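Long-range contacts in alpha-ketoglutarate-dependent non-heme iron oxygenase EasH (Aspergillus japonicus, PDB 5M0T), which acts as an iron(II)- and 2-oxoglutarate-dependent oxygenase of the phytanoyl-CoA dioxygenase family, involved in the biosynthesis of the ergot alkaloid cycloclavine: residues L156-D161 with A194-G199; A164-T169 with T218-R223. All coordinates share one frame; numbering follows the deposited sequence.

Contacts 1 and 2 sit with their centres about 10 Å apart, on the same side of the chain's centre, and both reach the bound 2-oxoglutarate. Along the chain their segments alternate: 156-161, 164-169, 194-199, then 218-223. Strands 152-158 and 222-231 are antiparallel neighbours in the larger sheet, so the first segment of contact 1 and the second of contact 2 run side by side, with Leu159 N 2.9 Å from Arg223 O. The other two segments also meet, Ala194 N lying 2.8 Å from Thr169 O. Neighbouring strands and loops thus join the two contacts beside the 2-oxoglutarate pocket, to which contact 1 brings an apolar neighbour of the ligand, Leu156, and contact 2 the carboxylate-binding groups.

Contact 1 of 2, residues L156-D161 with A194-G199; sequences LTALTD and AVMNPG. With AKG (2-oxoglutaric acid), chain D.
Ala158 O takes the backbone N-H of Gly199, with 2.8 Å from Gly199 N to Ala158 O and a nearly straight angle of 170° at the hydrogen. The same oxygen receives a CA-H...O contact from Pro198 CA at 3.3 Å, so two consecutive residues of the loop converge on it. Gly199 has a positive phi, which glycine readily adopts.

The second polar link is made by side chains. Asn197 ND2 donates to Asp161 OD1 over 3.1 Å; the two chains lie alongside each other and point the same way, their amide and carboxylate planes turned 70° apart. The donor reaches the oxygen from above the carboxylate plane, whereas that oxygen lies in the plane of the Asn197 amide. Pro198 CD presses against Asp161 OD1 too, at 3.3 Å. Nearby, Thr160 OG1 bonds to Asp161 O and is also hydrogen-bonded to the backbone N of Arg223, which ties the turn to strand 222-231.

The apolar packing across the contact is between two buried residues: Met196 bends at its last torsion (chi3 -61°), and its CE comes to 4.1 Å from Ala158 CB. Pro198, nearer the surface, sets its CG over the backbone between Thr160 and Asp161. Leu156 works on another front: its CD1 rests 3.6 Å from C5 of 2-oxoglutarate, giving the carboxylate end of the ligand an apolar neighbour.

Further backbone bonds, Leu156 with Val202 and Ala158 with Asp200, pair strand 152-158 with strand 201-205 and the residue before it, and Asp200 is a zinc ligand. The contact therefore joins the end of strand 152-158 to the loop leading into its antiparallel partner, within the cupin-type beta core whose 2-oxoglutarate pocket Leu156 helps to line.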
loop_
_atom_site.group_PDB
_atom_site.type_symbol
_atom_site.label_atom_id
_atom_site.label_comp_id
_atom_site.label_asym_id
_atom_site.label_seq_id
_atom_site.Cartn_x
_atom_site.Cartn_y
_atom_site.Cartn_z
ATOM N N LEU A 156 -1.828 -19.223 -9.751
ATOM C CA LEU A 156 -2.848 -19.239 -10.795
ATOM C C LEU A 156 -3.369 -20.650 -10.993
ATOM O O LEU A 156 -2.725 -21.480 -11.633
ATOM C CB LEU A 156 -2.311 -18.640 -12.100
ATOM C CG LEU A 156 -3.409 -18.187 -13.099
ATOM C CD1 LEU A 156 -2.869 -17.209 -14.141
ATOM C CD2 LEU A 156 -4.084 -19.360 -13.805
ATOM N N THR A 157 -4.554 -20.914 -10.464
ATOM C CA THR A 157 -5.100 -22.255 -10.444
ATOM C C THR A 157 -6.001 -22.497 -11.656
ATOM O O THR A 157 -6.838 -21.663 -11.997
ATOM C CB THR A 157 -5.905 -22.480 -9.148
ATOM O OG1 THR A 157 -5.104 -22.124 -8.020
ATOM C CG2 THR A 157 -6.365 -23.914 -9.037
ATOM N N ALA A 158 -5.833 -23.660 -12.279
ATOM C CA ALA A 158 -6.712 -24.113 -13.341
ATOM C C ALA A 158 -8.026 -24.638 -12.739
ATOM O O ALA A 158 -8.022 -25.547 -11.914
ATOM C CB ALA A 158 -6.024 -25.186 -14.174
ATOM N N LEU A 159 -9.142 -24.043 -13.144
ATOM C CA LEU A 159 -10.468 -24.481 -12.712
ATOM C C LEU A 159 -11.189 -25.308 -13.763
ATOM O O LEU A 159 -12.246 -25.869 -13.464
ATOM C CB LEU A 159 -11.321 -23.278 -12.317
ATOM C CG LEU A 159 -10.801 -22.424 -11.159
ATOM C CD1 LEU A 159 -11.714 -21.233 -10.920
ATOM C CD2 LEU A 159 -10.656 -23.261 -9.886
ATOM N N THR A 160 -10.650 -25.321 -14.988
ATOM C CA THR A 160 -10.991 -26.285 -16.027
ATOM C C THR A 160 -9.665 -26.854 -16.526
ATOM O O THR A 160 -8.603 -26.408 -16.090
ATOM C CB THR A 160 -11.661 -25.610 -17.237
ATOM O OG1 THR A 160 -10.769 -24.631 -17.787
ATOM C CG2 THR A 160 -12.973 -24.947 -16.855
ATOM N N ASP A 161 -9.715 -27.805 -17.464
ATOM C CA ASP A 161 -8.491 -28.247 -18.157
ATOM C C ASP A 161 -7.796 -27.033 -18.770
ATOM O O ASP A 161 -8.461 -26.124 -19.235
ATOM C CB ASP A 161 -8.774 -29.306 -19.243
ATOM C CG ASP A 161 -9.051 -30.721 -18.660
ATOM O OD1 ASP A 161 -8.468 -31.148 -17.640
ATOM O OD2 ASP A 161 -9.875 -31.436 -19.242
ATOM N N ALA A 194 1.218 -23.488 -19.650
ATOM C CA ALA A 194 1.169 -24.301 -18.424
ATOM C C ALA A 194 0.017 -25.294 -18.564
ATOM O O ALA A 194 -1.121 -25.057 -18.139
ATOM C CB ALA A 194 1.015 -23.429 -17.185
ATOM N N VAL A 195 0.328 -26.414 -19.193
ATOM C CA VAL A 195 -0.653 -27.470 -19.404
ATOM C C VAL A 195 -0.939 -28.135 -18.051
ATOM O O VAL A 195 -0.011 -28.551 -17.371
ATOM C CB VAL A 195 -0.150 -28.484 -20.445
ATOM C CG1 VAL A 195 -1.122 -29.643 -20.562
ATOM C CG2 VAL A 195 0.023 -27.803 -21.804
ATOM N N MET A 196 -2.211 -28.232 -17.672
ATOM C CA MET A 196 -2.588 -28.496 -16.279
ATOM C C MET A 196 -3.992 -29.042 -16.188
ATOM O O MET A 196 -4.836 -28.672 -16.975
ATOM C CB MET A 196 -2.573 -27.194 -15.471
ATOM C CG MET A 196 -1.213 -26.714 -15.003
ATOM S SD MET A 196 -1.335 -25.300 -13.889
ATOM C CE MET A 196 -2.136 -24.078 -14.953
ATOM N N ASN A 197 -4.240 -29.928 -15.212
ATOM C CA ASN A 197 -5.590 -30.383 -14.900
ATOM C C ASN A 197 -6.220 -29.500 -13.850
ATOM O O ASN A 197 -5.519 -28.714 -13.231
ATOM C CB ASN A 197 -5.544 -31.835 -14.448
ATOM C CG ASN A 197 -5.194 -32.763 -15.596
ATOM O OD1 ASN A 197 -4.175 -33.447 -15.587
ATOM N ND2 ASN A 197 -6.036 -32.755 -16.628
ATOM N N PRO A 198 -7.549 -29.612 -13.645
ATOM C CA PRO A 198 -8.186 -28.766 -12.637
ATOM C C PRO A 198 -7.589 -28.972 -11.255
ATOM O O PRO A 198 -7.380 -30.111 -10.854
ATOM C CB PRO A 198 -9.641 -29.230 -12.653
ATOM C CG PRO A 198 -9.855 -29.724 -14.044
ATOM C CD PRO A 198 -8.553 -30.353 -14.435
ATOM N N GLY A 199 -7.297 -27.876 -10.561
ATOM C CA GLY A 199 -6.670 -27.925 -9.247
ATOM C C GLY A 199 -5.166 -27.732 -9.253
ATOM O O GLY A 199 -4.602 -27.267 -8.254
HETATM C C1 AKG D . -3.031 -11.058 -15.781
HETATM O O1 AKG D . -2.219 -10.326 -15.217
HETATM O O2 AKG D . -4.253 -10.700 -16.097
HETATM C C2 AKG D . -2.716 -12.506 -16.183
HETATM O O5 AKG D . -1.549 -12.815 -16.328
HETATM C C3 AKG D . -3.818 -13.519 -16.360
HETATM C C4 AKG D . -3.310 -14.847 -16.899
HETATM C C5 AKG D . -4.382 -15.878 -17.120
HETATM O O3 AKG D . -5.568 -15.603 -16.631
HETATM O O4 AKG D . -4.146 -16.907 -17.712
#

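Contact 2 of 2, residues A164-T169 with T218-R223. With AKG (2-oxoglutaric acid), chain D.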
loop_
_atom_site.group_PDB
_atom_site.type_symbol
_atom_site.label_atom_id
_atom_site.label_comp_id
_atom_site.label_asym_id
_atom_site.label_seq_id
_atom_site.Cartn_x
_atom_site.Cartn_y
_atom_site.Cartn_z
ATOM N N ALA A 164 -2.585 -26.267 -24.378
ATOM C CA ALA A 164 -1.942 -25.370 -25.323
ATOM C C ALA A 164 -3.022 -24.663 -26.165
ATOM O O ALA A 164 -3.054 -23.423 -26.207
ATOM C CB ALA A 164 -0.976 -26.124 -26.214
ATOM N N GLU A 165 -3.933 -25.455 -26.738
ATOM C CA GLU A 165 -4.986 -24.966 -27.623
ATOM C C GLU A 165 -6.059 -24.080 -26.968
ATOM O O GLU A 165 -6.528 -23.132 -27.595
ATOM C CB GLU A 165 -5.666 -26.149 -28.315
ATOM C CG GLU A 165 -4.784 -26.793 -29.383
ATOM C CD GLU A 165 -5.166 -26.375 -30.805
ATOM O OE1 GLU A 165 -6.373 -26.446 -31.134
ATOM O OE2 GLU A 165 -4.280 -26.009 -31.620
ATOM N N ASN A 166 -6.454 -24.378 -25.731
ATOM C CA ASN A 166 -7.576 -23.660 -25.101
ATOM C C ASN A 166 -7.174 -22.404 -24.327
ATOM O O ASN A 166 -8.024 -21.791 -23.689
ATOM C CB ASN A 166 -8.477 -24.609 -24.264
ATOM C CG ASN A 166 -7.985 -24.861 -22.853
ATOM O OD1 ASN A 166 -6.971 -24.318 -22.399
ATOM N ND2 ASN A 166 -8.731 -25.715 -22.141
ATOM N N GLY A 167 -5.895 -22.026 -24.381
ATOM C CA GLY A 167 -5.438 -20.759 -23.811
ATOM C C GLY A 167 -4.671 -20.840 -22.496
ATOM O O GLY A 167 -4.539 -19.826 -21.792
ATOM N N ALA A 168 -4.122 -22.012 -22.174
ATOM C CA ALA A 168 -3.294 -22.157 -20.969
ATOM C C ALA A 168 -2.260 -21.039 -20.873
ATOM O O ALA A 168 -1.623 -20.689 -21.866
ATOM C CB ALA A 168 -2.608 -23.519 -20.926
ATOM N N THR A 169 -2.122 -20.498 -19.664
ATOM C CA THR A 169 -1.234 -19.392 -19.354
ATOM C C THR A 169 0.157 -19.698 -19.850
ATOM O O THR A 169 0.654 -20.790 -19.619
ATOM C CB THR A 169 -1.194 -19.145 -17.834
ATOM O OG1 THR A 169 -2.531 -19.040 -17.345
ATOM C CG2 THR A 169 -0.458 -17.867 -17.492
ATOM N N THR A 218 -13.427 -24.089 -30.421
ATOM C CA THR A 218 -14.721 -23.587 -30.865
ATOM C C THR A 218 -15.753 -23.535 -29.746
ATOM O O THR A 218 -16.720 -22.789 -29.848
ATOM C CB THR A 218 -15.272 -24.494 -31.985
ATOM O OG1 THR A 218 -14.328 -24.556 -33.054
ATOM C CG2 THR A 218 -16.616 -23.990 -32.542
ATOM N N ASP A 219 -15.546 -24.323 -28.690
ATOM C CA ASP A 219 -16.593 -24.577 -27.692
ATOM C C ASP A 219 -16.151 -24.703 -26.218
ATOM O O ASP A 219 -16.968 -25.045 -25.384
ATOM C CB ASP A 219 -17.352 -25.848 -28.110
ATOM C CG ASP A 219 -16.445 -27.092 -28.171
ATOM O OD1 ASP A 219 -15.191 -26.962 -28.240
ATOM O OD2 ASP A 219 -17.003 -28.211 -28.163
ATOM N N PHE A 220 -14.891 -24.407 -25.887
ATOM C CA PHE A 220 -14.385 -24.607 -24.522
ATOM C C PHE A 220 -14.125 -23.272 -23.823
ATOM O O PHE A 220 -13.350 -22.439 -24.334
ATOM C CB PHE A 220 -13.099 -25.435 -24.550
ATOM C CG PHE A 220 -12.738 -26.057 -23.228
ATOM C CD1 PHE A 220 -11.999 -25.352 -22.287
ATOM C CD2 PHE A 220 -13.152 -27.353 -22.921
ATOM C CE1 PHE A 220 -11.670 -25.941 -21.063
ATOM C CE2 PHE A 220 -12.825 -27.940 -21.710
ATOM C CZ PHE A 220 -12.075 -27.245 -20.786
ATOM N N LEU A 221 -14.774 -23.081 -22.666
ATOM C CA LEU A 221 -14.526 -21.936 -21.792
ATOM C C LEU A 221 -13.420 -22.323 -20.825
ATOM O O LEU A 221 -13.617 -23.197 -19.979
ATOM C CB LEU A 221 -15.772 -21.556 -20.999
ATOM C CG LEU A 221 -16.996 -21.180 -21.816
ATOM C CD1 LEU A 221 -18.229 -21.680 -21.072
ATOM C CD2 LEU A 221 -17.074 -19.679 -22.126
ATOM N N ARG A 222 -12.271 -21.670 -20.956
ATOM C CA ARG A 222 -11.074 -21.971 -20.154
ATOM C C ARG A 222 -11.081 -21.065 -18.919
ATOM O O ARG A 222 -10.974 -19.856 -19.051
ATOM C CB ARG A 222 -9.819 -21.806 -21.039
ATOM C CG ARG A 222 -8.449 -21.782 -20.365
ATOM C CD ARG A 222 -8.214 -20.454 -19.673
ATOM N NE ARG A 222 -6.855 -19.990 -19.690
ATOM C CZ ARG A 222 -6.443 -18.875 -19.087
ATOM N NH1 ARG A 222 -7.275 -18.091 -18.384
ATOM N NH2 ARG A 222 -5.164 -18.555 -19.167
ATOM N N ARG A 223 -11.247 -21.647 -17.732
ATOM C CA ARG A 223 -11.408 -20.868 -16.502
ATOM C C ARG A 223 -10.155 -20.964 -15.638
ATOM O O ARG A 223 -9.796 -22.048 -15.187
ATOM C CB ARG A 223 -12.618 -21.351 -15.710
ATOM C CG ARG A 223 -12.827 -20.573 -14.414
ATOM C CD ARG A 223 -14.266 -20.471 -13.920
ATOM N NE ARG A 223 -15.130 -21.612 -14.217
ATOM C CZ ARG A 223 -16.351 -21.779 -13.702
ATOM N NH1 ARG A 223 -16.873 -20.897 -12.842
ATOM N NH2 ARG A 223 -17.056 -22.854 -14.037
HETATM C C1 AKG D . -3.031 -11.058 -15.781
HETATM O O1 AKG D . -2.219 -10.326 -15.217
HETATM O O2 AKG D . -4.253 -10.700 -16.097
HETATM C C2 AKG D . -2.716 -12.506 -16.183
HETATM O O5 AKG D . -1.549 -12.815 -16.328
HETATM C C3 AKG D . -3.818 -13.519 -16.360
HETATM C C4 AKG D . -3.310 -14.847 -16.899
HETATM C C5 AKG D . -4.382 -15.878 -17.120
HETATM O O3 AKG D . -5.568 -15.603 -16.631
HETATM O O4 AKG D . -4.146 -16.907 -17.712
#
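Arg222 and Thr169 together hold one carboxylate of 2-oxoglutarate. Thr169 OG1 donates to ligand O4 at 2.7 Å, and Arg222 NH2 meets the same oxygen at a very short 2.4 Å, a value to be read with caution. Arg222 NH1 adds a weak bond to O3. The carboxylate carbon C5 lies in the guanidinium plane, so the carboxylate is met at the guanidinium edge.

Behind this, Gly167 O helps to orient the guanidinium from the protein side. It accepts from Arg222 NH2 at 3.0 Å, with a bent angle of 131°, and more weakly from Arg222 NE. Bends along its chain carry the arginine past the glycine carbonyl to the ligand.

Farther out, the aliphatic part of Arg222 lies against Asn166, whose OD1 is 3.6 Å from Arg222 CG. The amide of Asn166 stands steeply to the guanidinium, 76° between planes. It is only 29° from the plane of the Phe220 ring, where Asn166 ND2 comes to 3.1 Å from Phe220 CE1. That nitrogen's hydrogen bond goes to Asp161 O.

Residues 164-167 form a type I turn in the loop before strand 170-171. Its last two residues, Asn166 and Gly167, meet Phe220 and Arg222 where strand 222-231 begins; there Arg222 is paired with Thr122 of strand 112-122, and Phe162 adjoins both Thr169 and Arg222.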